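Ribosomal RNA small subunit methyltransferase E (Legionella pneumophila, PDB 5O95) probably methylates the N3 position of a specific uridine in 16S rRNA of the assembled 30S subunit, with S-adenosyl-L-methionine as methyl donor. Local coordinates at residues A86-K91 and I196-G201; I110-T115 and R154-L159; R94-M99 and H132-I137. All coordinates share one frame; numbering follows the deposited sequence.

Overall arrangement
All three contacts lie in the SPOUT methyltransferase domain. Contacts 1 and 2 are strand pairings within one parallel sheet, where strand 82-88 of contact 1 and strand 109-114 of contact 2 are neighbours; Gln87 O to Leu113 N, 2.9 Å, is a probable hydrogen bond between them. Contact 1 is buried, between two inner strands, held by two backbone bonds and ending in the cofactor-binding loop. Contact 2, toward the outermost strand 152-158, is partly exposed and adds a water bridge and an aromatic CH-pi contact. Contact 3, nearest the chain's centre, packs helices 94-104 and 124-145 through buried methionines and an indole whose N-H bonds to Glu96; Trp134 CZ3 reaches Pro112 CG of contact 2 at 3.7 Å, so helix layer and sheet meet directly.

Contact 1: residues A86-K91 and I196-G201; sequences AQAISK and IGPEGG
Ala86 and Ala88 hold Ile196 between them by two backbone hydrogen bonds, the pattern of a parallel bridge centred on Gln87 and Ile196. Ile196 N gives its hydrogen to Ala86 O at 2.9 Å with an N-H...O angle of 171°, and Ala88 N returns one to Ile196 O, also 2.9 Å but more bent, at 152°. Here packing is close. The Gln87 side chain starts with CG anti to the backbone N and then bends at chi2 (72°), which lays its amide across the branch of Ile196: OE1 comes within 3.4 Å of Ile196 CB, and NE2 within 3.9 Å of Ile196 CG2. Ala88 CB points at the other segment, 3.8 Å from Pro198 CD, where the chain that ends strand 191-196 passes through Gly197. Beyond Pro198 the segments part. A type I turn from Pro198 to Gly201 runs toward the solvent side, where Lys91 NZ and Glu199 OE1 remain 6.5 Å apart, too far for a salt bridge; Glu199 OE2 instead accepts from Thr227 N. Gly197 and Thr227 are cofactor-binding positions of this protein. The chemistry is consistent with a main-chain junction that sets the backbone just before Gly197, while the buried Gln87 OE1, lying against hydrocarbon and lacking any modelled hydrogen-bond partner, probably pays a desolvation cost.

Contact 2: residues I110-T115 and R154-L159; sequences ITPLIT and RQPVYL
Ile114 turns CG1 beside its backbone N (chi1 -53°), which leaves CG2 on the opposite side from that N, and Tyr158, with CG anti to the carbonyl carbon (chi1 -75°), brings one face of its ring under Ile114 CB. Ile114 CB sits 4.1 Å from the ring centroid and 20° off its normal, a CH-pi contact displaced toward the rim, and Ile114 CG2 separately touches Tyr158 CE2 at 3.4 Å. Leu113 and Val157 project from the other face of the sheet, where Leu113 CD2 reaches Leu159 CD1 at 4.0 Å. The backbone evidence for parallel pairing is direct: Val157 N binds Pro112 O, and Val157 O in turn accepts from Ile114 N, 3.0 Å away. These strands close the beta-alpha-beta unit formed by strand 109-114, helix 124-145 and strand 152-158, the last being an outermost strand of the parallel sheet within the chain. A further bond from Leu159 N to Ile114 O is weak, and comes where Tyr158 takes the N-cap position of helix 159-165. At the other end Arg154 N binds Ile110 O at 2.8 Å. Pro112 CD meets Arg154 O at 3.2 Å, a carbonyl oxygen buried without a modelled partner. Thr111 OG1 is hydrogen-bonded to His84 NE2, and a water joins this hydroxyl to Arg154 NH1, while Arg154 NE forms a salt bridge with Glu152.

Contact 3: residues R94-M99 and H132-I137; sequences RMEMVM and HQWLNI
Two helices of the SPOUT methyltransferase domain, 94-104 and 124-145, pack here at a signed crossing angle of -35°, the axes of the segments 94-99 and 132-137 approaching to 9.4 Å. The indole of Trp134 fills the gap between them. Met95 and Met99 lie over the same ring face: Met95 CG stands 3.9 Å from the centroid of the six-membered ring, a CH-pi contact, while Met99 CE reaches Trp134 CE3 obliquely at 3.8 Å. Both sulfurs make longer Met-aromatic contacts, that of Met95 above the ring and that of Met99 at a slant. The one direct hydrogen bond between the segments runs from the indole edge. Trp134 NE1 donates to Glu96 OE2 at 2.9 Å with an N-H...O angle of 158°; the oxygen is near the ring plane, yet the donor meets the carboxylate from above its plane. Glu96 gets there by bending at chi2 (69°), and the same bend leaves CG 3.6 Å from Ile137 CD1. A salt bridge from Lys130 NZ and a water shared with Gln133 OE1 also grip OE2 and probably favour the charged carboxylate, while the NE1 bond helps hold the indole. Around this pair, Met95 and Trp134 rest on Pro112 and Met99 on Ile110 of strand 109-114, Val98 touches Glu228 of helix 227-242 and Leu85 of strand 82-88, and Met97 packs on Met97 of the second subunit.

Contact 1: residues A86-K91 and I196-G201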
loop_
_atom_site.group_PDB
_atom_site.type_symbol
_atom_site.label_atom_id
_atom_site.label_comp_id
_atom_site.label_asym_id
_atom_site.label_seq_id
_atom_site.Cartn_x
_atom_site.Cartn_y
_atom_site.Cartn_z
ATOM N N ALA B 86 12.805 0.946 -9.502
ATOM C CA ALA B 86 12.644 0.469 -10.874
ATOM C C ALA B 86 11.520 -0.550 -10.801
ATOM O O ALA B 86 11.695 -1.621 -10.213
ATOM C CB ALA B 86 13.938 -0.159 -11.394
ATOM N N GLN B 87 10.343 -0.185 -11.312
ATOM C CA GLN B 87 9.126 -0.972 -11.130
ATOM C C GLN B 87 8.769 -1.590 -12.468
ATOM O O GLN B 87 8.534 -0.863 -13.438
ATOM C CB GLN B 87 7.975 -0.073 -10.662
ATOM C CG GLN B 87 6.658 -0.811 -10.419
ATOM C CD GLN B 87 6.692 -1.693 -9.172
ATOM O OE1 GLN B 87 7.514 -1.493 -8.292
ATOM N NE2 GLN B 87 5.795 -2.684 -9.101
ATOM N N ALA B 88 8.711 -2.921 -12.515
ATOM C CA ALA B 88 8.374 -3.585 -13.768
ATOM C C ALA B 88 6.961 -3.210 -14.196
ATOM O O ALA B 88 6.053 -3.091 -13.367
ATOM C CB ALA B 88 8.493 -5.093 -13.594
ATOM N N ILE B 89 6.777 -3.012 -15.503
ATOM C CA ILE B 89 5.458 -2.665 -16.012
ATOM C C ILE B 89 4.514 -3.851 -15.846
ATOM O O ILE B 89 4.939 -5.007 -15.750
ATOM C CB ILE B 89 5.511 -2.133 -17.457
ATOM C CG1 ILE B 89 6.106 -3.178 -18.404
ATOM C CG2 ILE B 89 6.315 -0.837 -17.499
ATOM C CD1 ILE B 89 6.032 -2.770 -19.892
ATOM N N SER B 90 3.221 -3.558 -15.757
ATOM C CA SER B 90 2.260 -4.563 -15.347
ATOM C C SER B 90 0.931 -4.290 -16.032
ATOM O O SER B 90 0.684 -3.200 -16.545
ATOM C CB SER B 90 2.085 -4.593 -13.821
ATOM O OG SER B 90 1.685 -3.318 -13.363
ATOM N N LYS B 91 0.080 -5.313 -16.037
ATOM C CA LYS B 91 -1.256 -5.186 -16.604
ATOM C C LYS B 91 -2.149 -4.341 -15.686
ATOM O O LYS B 91 -1.817 -4.049 -14.527
ATOM C CB LYS B 91 -1.865 -6.567 -16.831
ATOM C CG LYS B 91 -2.162 -7.279 -15.543
ATOM C CD LYS B 91 -2.540 -8.726 -15.794
ATOM C CE LYS B 91 -2.958 -9.395 -14.493
ATOM N NZ LYS B 91 -3.493 -10.769 -14.727
ATOM N N ILE B 196 11.990 -3.961 -8.500
ATOM C CA ILE B 196 10.828 -4.818 -8.279
ATOM C C ILE B 196 10.435 -5.378 -9.629
ATOM O O ILE B 196 10.095 -4.615 -10.544
ATOM C CB ILE B 196 9.666 -4.022 -7.685
ATOM C CG1 ILE B 196 10.179 -3.274 -6.458
ATOM C CG2 ILE B 196 8.468 -4.934 -7.407
ATOM C CD1 ILE B 196 9.271 -3.281 -5.332
ATOM N N GLY B 197 10.497 -6.705 -9.765
ATOM C CA GLY B 197 10.146 -7.354 -11.001
ATOM C C GLY B 197 8.666 -7.649 -11.117
ATOM O O GLY B 197 7.858 -7.311 -10.250
ATOM N N PRO B 198 8.289 -8.294 -12.217
ATOM C CA PRO B 198 6.892 -8.681 -12.412
ATOM C C PRO B 198 6.555 -9.875 -11.537
ATOM O O PRO B 198 7.421 -10.520 -10.943
ATOM C CB PRO B 198 6.845 -9.075 -13.893
ATOM C CG PRO B 198 8.241 -9.635 -14.152
ATOM C CD PRO B 198 9.171 -8.788 -13.288
ATOM N N GLU B 199 5.261 -10.182 -11.491
ATOM C CA GLU B 199 4.798 -11.286 -10.659
ATOM C C GLU B 199 5.454 -12.602 -11.042
ATOM O O GLU B 199 5.703 -13.434 -10.169
ATOM C CB GLU B 199 3.271 -11.366 -10.675
ATOM C CG GLU B 199 2.653 -10.019 -10.306
ATOM C CD GLU B 199 1.363 -10.099 -9.511
ATOM O OE1 GLU B 199 0.593 -11.063 -9.714
ATOM O OE2 GLU B 199 1.120 -9.178 -8.692
ATOM N N GLY B 200 5.777 -12.802 -12.321
ATOM C CA GLY B 200 6.439 -14.026 -12.731
ATOM C C GLY B 200 7.922 -14.113 -12.446
ATOM O O GLY B 200 8.540 -15.130 -12.759
ATOM N N GLY B 201 8.534 -13.067 -11.897
ATOM C CA GLY B 201 9.922 -13.138 -11.482
ATOM C C GLY B 201 10.906 -12.769 -12.575
ATOM O O GLY B 201 10.599 -12.032 -13.520
#

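Contact 2: residues I110-T115 and R154-L159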
loop_
_atom_site.group_PDB
_atom_site.type_symbol
_atom_site.label_atom_id
_atom_site.label_comp_id
_atom_site.label_asym_id
_atom_site.label_seq_id
_atom_site.Cartn_x
_atom_site.Cartn_y
_atom_site.Cartn_z
ATOM N N ILE B 110 11.815 7.282 -10.095
ATOM C CA ILE B 110 11.048 6.113 -10.522
ATOM C C ILE B 110 11.385 5.831 -11.978
ATOM O O ILE B 110 11.256 6.726 -12.816
ATOM C CB ILE B 110 9.527 6.342 -10.407
ATOM C CG1 ILE B 110 9.139 6.798 -9.010
ATOM C CG2 ILE B 110 8.784 5.037 -10.757
ATOM C CD1 ILE B 110 7.791 7.483 -8.962
ATOM N N THR B 111 11.755 4.586 -12.284
ATOM C CA THR B 111 11.949 4.141 -13.669
ATOM C C THR B 111 10.976 3.015 -13.988
ATOM O O THR B 111 11.018 1.967 -13.324
ATOM C CB THR B 111 13.388 3.649 -13.902
ATOM O OG1 THR B 111 14.305 4.734 -13.727
ATOM C CG2 THR B 111 13.537 3.068 -15.321
ATOM N N PRO B 112 10.077 3.172 -14.956
ATOM C CA PRO B 112 9.310 2.014 -15.434
ATOM C C PRO B 112 10.273 1.041 -16.091
ATOM O O PRO B 112 11.124 1.430 -16.884
ATOM C CB PRO B 112 8.334 2.627 -16.450
ATOM C CG PRO B 112 8.303 4.120 -16.110
ATOM C CD PRO B 112 9.687 4.418 -15.630
ATOM N N LEU B 113 10.160 -0.233 -15.724
ATOM C CA LEU B 113 11.138 -1.235 -16.105
ATOM C C LEU B 113 10.484 -2.262 -17.018
ATOM O O LEU B 113 9.354 -2.689 -16.776
ATOM C CB LEU B 113 11.682 -1.927 -14.851
ATOM C CG LEU B 113 12.935 -2.790 -15.004
ATOM C CD1 LEU B 113 14.137 -1.956 -15.474
ATOM C CD2 LEU B 113 13.241 -3.490 -13.692
ATOM N N ILE B 114 11.200 -2.656 -18.066
ATOM C CA ILE B 114 10.774 -3.738 -18.951
ATOM C C ILE B 114 11.708 -4.902 -18.702
ATOM O O ILE B 114 12.933 -4.753 -18.787
ATOM C CB ILE B 114 10.799 -3.300 -20.425
ATOM C CG1 ILE B 114 9.999 -2.004 -20.586
ATOM C CG2 ILE B 114 10.238 -4.412 -21.293
ATOM C CD1 ILE B 114 10.277 -1.280 -21.901
ATOM N N THR B 115 11.131 -6.054 -18.347
ATOM C CA THR B 115 11.871 -7.270 -18.079
ATOM C C THR B 115 11.246 -8.391 -18.891
ATOM O O THR B 115 10.185 -8.226 -19.503
ATOM C CB THR B 115 11.866 -7.631 -16.584
ATOM O OG1 THR B 115 10.630 -8.268 -16.247
ATOM C CG2 THR B 115 12.042 -6.392 -15.723
ATOM N N ARG B 154 11.717 8.735 -14.732
ATOM C CA ARG B 154 12.644 8.444 -15.810
ATOM C C ARG B 154 11.931 7.731 -16.948
ATOM O O ARG B 154 10.891 7.102 -16.762
ATOM C CB ARG B 154 13.782 7.564 -15.295
ATOM C CG ARG B 154 14.695 8.243 -14.305
ATOM C CD ARG B 154 15.862 8.902 -14.999
ATOM N NE ARG B 154 16.955 9.161 -14.069
ATOM C CZ ARG B 154 17.961 8.320 -13.846
ATOM N NH1 ARG B 154 18.018 7.160 -14.490
ATOM N NH2 ARG B 154 18.911 8.638 -12.979
ATOM N N GLN B 155 12.507 7.846 -18.139
ATOM C CA GLN B 155 11.982 7.129 -19.294
ATOM C C GLN B 155 12.100 5.619 -19.069
ATOM O O GLN B 155 13.065 5.157 -18.446
ATOM C CB GLN B 155 12.756 7.537 -20.541
ATOM C CG GLN B 155 12.452 8.947 -20.996
ATOM C CD GLN B 155 10.993 9.131 -21.353
ATOM O OE1 GLN B 155 10.401 8.306 -22.058
ATOM N NE2 GLN B 155 10.399 10.209 -20.858
ATOM N N PRO B 156 11.137 4.825 -19.544
ATOM C CA PRO B 156 11.237 3.370 -19.375
ATOM C C PRO B 156 12.499 2.821 -20.026
ATOM O O PRO B 156 12.944 3.301 -21.070
ATOM C CB PRO B 156 9.978 2.844 -20.071
ATOM C CG PRO B 156 9.011 3.985 -20.008
ATOM C CD PRO B 156 9.869 5.214 -20.185
ATOM N N VAL B 157 13.084 1.799 -19.391
ATOM C CA VAL B 157 14.256 1.128 -19.940
ATOM C C VAL B 157 14.134 -0.364 -19.672
ATOM O O VAL B 157 13.404 -0.803 -18.776
ATOM C CB VAL B 157 15.603 1.641 -19.371
ATOM C CG1 VAL B 157 15.848 3.112 -19.737
ATOM C CG2 VAL B 157 15.688 1.421 -17.871
ATOM N N TYR B 158 14.872 -1.139 -20.469
ATOM C CA TYR B 158 15.003 -2.560 -20.187
ATOM C C TYR B 158 15.955 -2.792 -19.021
ATOM O O TYR B 158 16.778 -1.944 -18.667
ATOM C CB TYR B 158 15.508 -3.316 -21.419
ATOM C CG TYR B 158 14.458 -3.499 -22.488
ATOM C CD1 TYR B 158 14.212 -2.508 -23.424
ATOM C CD2 TYR B 158 13.699 -4.660 -22.550
ATOM C CE1 TYR B 158 13.242 -2.668 -24.396
ATOM C CE2 TYR B 158 12.733 -4.830 -23.519
ATOM C CZ TYR B 158 12.506 -3.832 -24.436
ATOM O OH TYR B 158 11.543 -4.000 -25.403
ATOM N N LEU B 159 15.841 -3.979 -18.432
ATOM C CA LEU B 159 16.601 -4.297 -17.229
ATOM C C LEU B 159 18.104 -4.146 -17.453
ATOM O O LEU B 159 18.825 -3.690 -16.557
ATOM C CB LEU B 159 16.262 -5.717 -16.780
ATOM C CG LEU B 159 17.019 -6.274 -15.573
ATOM C CD1 LEU B 159 16.499 -5.687 -14.253
ATOM C CD2 LEU B 159 16.934 -7.787 -15.560
HETATM O O HOH W 1 16.264 5.119 -15.531
#

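Contact 3: residues R94-M99 and H132-I137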
loop_
_atom_site.group_PDB
_atom_site.type_symbol
_atom_site.label_atom_id
_atom_site.label_comp_id
_atom_site.label_asym_id
_atom_site.label_seq_id
_atom_site.Cartn_x
_atom_site.Cartn_y
_atom_site.Cartn_z
ATOM N N ARG B 94 -2.057 -1.153 -12.034
ATOM C CA ARG B 94 -1.171 -1.298 -10.884
ATOM C C ARG B 94 -0.093 -0.222 -10.872
ATOM O O ARG B 94 0.273 0.292 -9.803
ATOM C CB ARG B 94 -0.556 -2.703 -10.897
ATOM C CG ARG B 94 -1.569 -3.813 -10.691
ATOM C CD ARG B 94 -1.066 -5.132 -11.251
ATOM N NE ARG B 94 -1.959 -6.248 -10.925
ATOM C CZ ARG B 94 -3.083 -6.522 -11.579
ATOM N NH1 ARG B 94 -3.832 -7.555 -11.210
ATOM N NH2 ARG B 94 -3.460 -5.761 -12.601
ATOM N N MET B 95 0.400 0.176 -12.052
ATOM C CA MET B 95 1.461 1.175 -12.072
ATOM C C MET B 95 0.950 2.509 -11.572
ATOM O O MET B 95 1.677 3.238 -10.888
ATOM C CB MET B 95 2.020 1.344 -13.478
ATOM C CG MET B 95 3.256 2.220 -13.540
ATOM S SD MET B 95 4.672 1.531 -12.646
ATOM C CE MET B 95 5.587 0.835 -14.030
ATOM N N GLU B 96 -0.308 2.832 -11.875
ATOM C CA GLU B 96 -0.848 4.114 -11.417
ATOM C C GLU B 96 -0.866 4.167 -9.896
ATOM O O GLU B 96 -0.565 5.202 -9.295
ATOM C CB GLU B 96 -2.248 4.308 -11.996
ATOM C CG GLU B 96 -2.282 4.681 -13.505
ATOM C CD GLU B 96 -1.849 3.590 -14.490
ATOM O OE1 GLU B 96 -1.791 2.391 -14.140
ATOM O OE2 GLU B 96 -1.588 3.943 -15.663
ATOM N N MET B 97 -1.169 3.047 -9.255
ATOM C CA MET B 97 -1.129 2.984 -7.800
ATOM C C MET B 97 0.294 3.150 -7.290
ATOM O O MET B 97 0.535 3.907 -6.333
ATOM C CB MET B 97 -1.725 1.637 -7.368
ATOM C CG MET B 97 -2.294 1.628 -5.981
ATOM S SD MET B 97 -1.587 0.260 -5.081
ATOM C CE MET B 97 0.093 0.824 -4.994
ATOM N N VAL B 98 1.256 2.487 -7.936
ATOM C CA VAL B 98 2.653 2.585 -7.521
ATOM C C VAL B 98 3.160 4.010 -7.657
ATOM O O VAL B 98 3.900 4.491 -6.798
ATOM C CB VAL B 98 3.533 1.606 -8.316
ATOM C CG1 VAL B 98 4.992 1.847 -8.032
ATOM C CG2 VAL B 98 3.163 0.162 -7.963
ATOM N N MET B 99 2.833 4.678 -8.772
ATOM C CA MET B 99 3.218 6.073 -8.941
ATOM C C MET B 99 2.716 6.919 -7.781
ATOM O O MET B 99 3.462 7.739 -7.226
ATOM C CB MET B 99 2.662 6.612 -10.261
ATOM C CG MET B 99 3.287 5.987 -11.506
ATOM S SD MET B 99 5.002 6.486 -11.733
ATOM C CE MET B 99 5.531 5.245 -12.933
ATOM N N HIS B 132 2.864 10.881 -19.489
ATOM C CA HIS B 132 2.175 12.129 -19.143
ATOM C C HIS B 132 1.228 11.911 -17.971
ATOM O O HIS B 132 1.235 12.671 -16.990
ATOM C CB HIS B 132 1.398 12.643 -20.361
ATOM C CG HIS B 132 0.712 13.954 -20.124
ATOM N ND1 HIS B 132 1.363 15.164 -20.242
ATOM C CD2 HIS B 132 -0.566 14.247 -19.776
ATOM C CE1 HIS B 132 0.522 16.146 -19.964
ATOM N NE2 HIS B 132 -0.656 15.617 -19.680
ATOM N N GLN B 133 0.444 10.822 -18.033
ATOM C CA GLN B 133 -0.529 10.537 -16.990
ATOM C C GLN B 133 0.161 10.207 -15.680
ATOM O O GLN B 133 -0.292 10.637 -14.616
ATOM C CB GLN B 133 -1.415 9.369 -17.418
ATOM C CG GLN B 133 -2.272 9.697 -18.615
ATOM C CD GLN B 133 -2.876 8.461 -19.250
ATOM O OE1 GLN B 133 -2.869 7.378 -18.661
ATOM N NE2 GLN B 133 -3.394 8.615 -20.465
ATOM N N TRP B 134 1.260 9.448 -15.745
ATOM C CA TRP B 134 1.987 9.076 -14.535
ATOM C C TRP B 134 2.640 10.284 -13.889
ATOM O O TRP B 134 2.656 10.393 -12.651
ATOM C CB TRP B 134 3.052 8.031 -14.844
ATOM C CG TRP B 134 2.486 6.716 -15.234
ATOM C CD1 TRP B 134 1.225 6.249 -14.969
ATOM C CD2 TRP B 134 3.149 5.697 -15.981
ATOM N NE1 TRP B 134 1.070 4.986 -15.500
ATOM C CE2 TRP B 134 2.238 4.627 -16.126
ATOM C CE3 TRP B 134 4.429 5.578 -16.532
ATOM C CZ2 TRP B 134 2.562 3.454 -16.816
ATOM C CZ3 TRP B 134 4.751 4.404 -17.227
ATOM C CH2 TRP B 134 3.820 3.359 -17.346
ATOM N N LEU B 135 3.183 11.205 -14.697
ATOM C CA LEU B 135 3.714 12.444 -14.112
ATOM C C LEU B 135 2.618 13.199 -13.390
ATOM O O LEU B 135 2.839 13.710 -12.281
ATOM C CB LEU B 135 4.350 13.358 -15.168
ATOM C CG LEU B 135 4.856 14.696 -14.589
ATOM C CD1 LEU B 135 6.048 14.450 -13.692
ATOM C CD2 LEU B 135 5.207 15.653 -15.722
ATOM N N ASN B 136 1.434 13.284 -13.994
ATOM C CA ASN B 136 0.353 14.010 -13.336
ATOM C C ASN B 136 -0.091 13.319 -12.047
ATOM O O ASN B 136 -0.437 13.993 -11.081
ATOM C CB ASN B 136 -0.787 14.333 -14.309
ATOM C CG ASN B 136 -0.437 15.489 -15.252
ATOM O OD1 ASN B 136 0.455 16.283 -14.948
ATOM N ND2 ASN B 136 -1.142 15.596 -16.371
ATOM N N ILE B 137 -0.052 11.985 -11.996
ATOM C CA ILE B 137 -0.374 11.284 -10.751
ATOM C C ILE B 137 0.650 11.591 -9.670
ATOM O O ILE B 137 0.300 11.779 -8.495
ATOM C CB ILE B 137 -0.467 9.781 -11.040
ATOM C CG1 ILE B 137 -1.720 9.529 -11.841
ATOM C CG2 ILE B 137 -0.475 8.964 -9.744
ATOM C CD1 ILE B 137 -1.754 8.132 -12.482
HETATM O O HOH W 2 -2.945 6.590 -16.275
#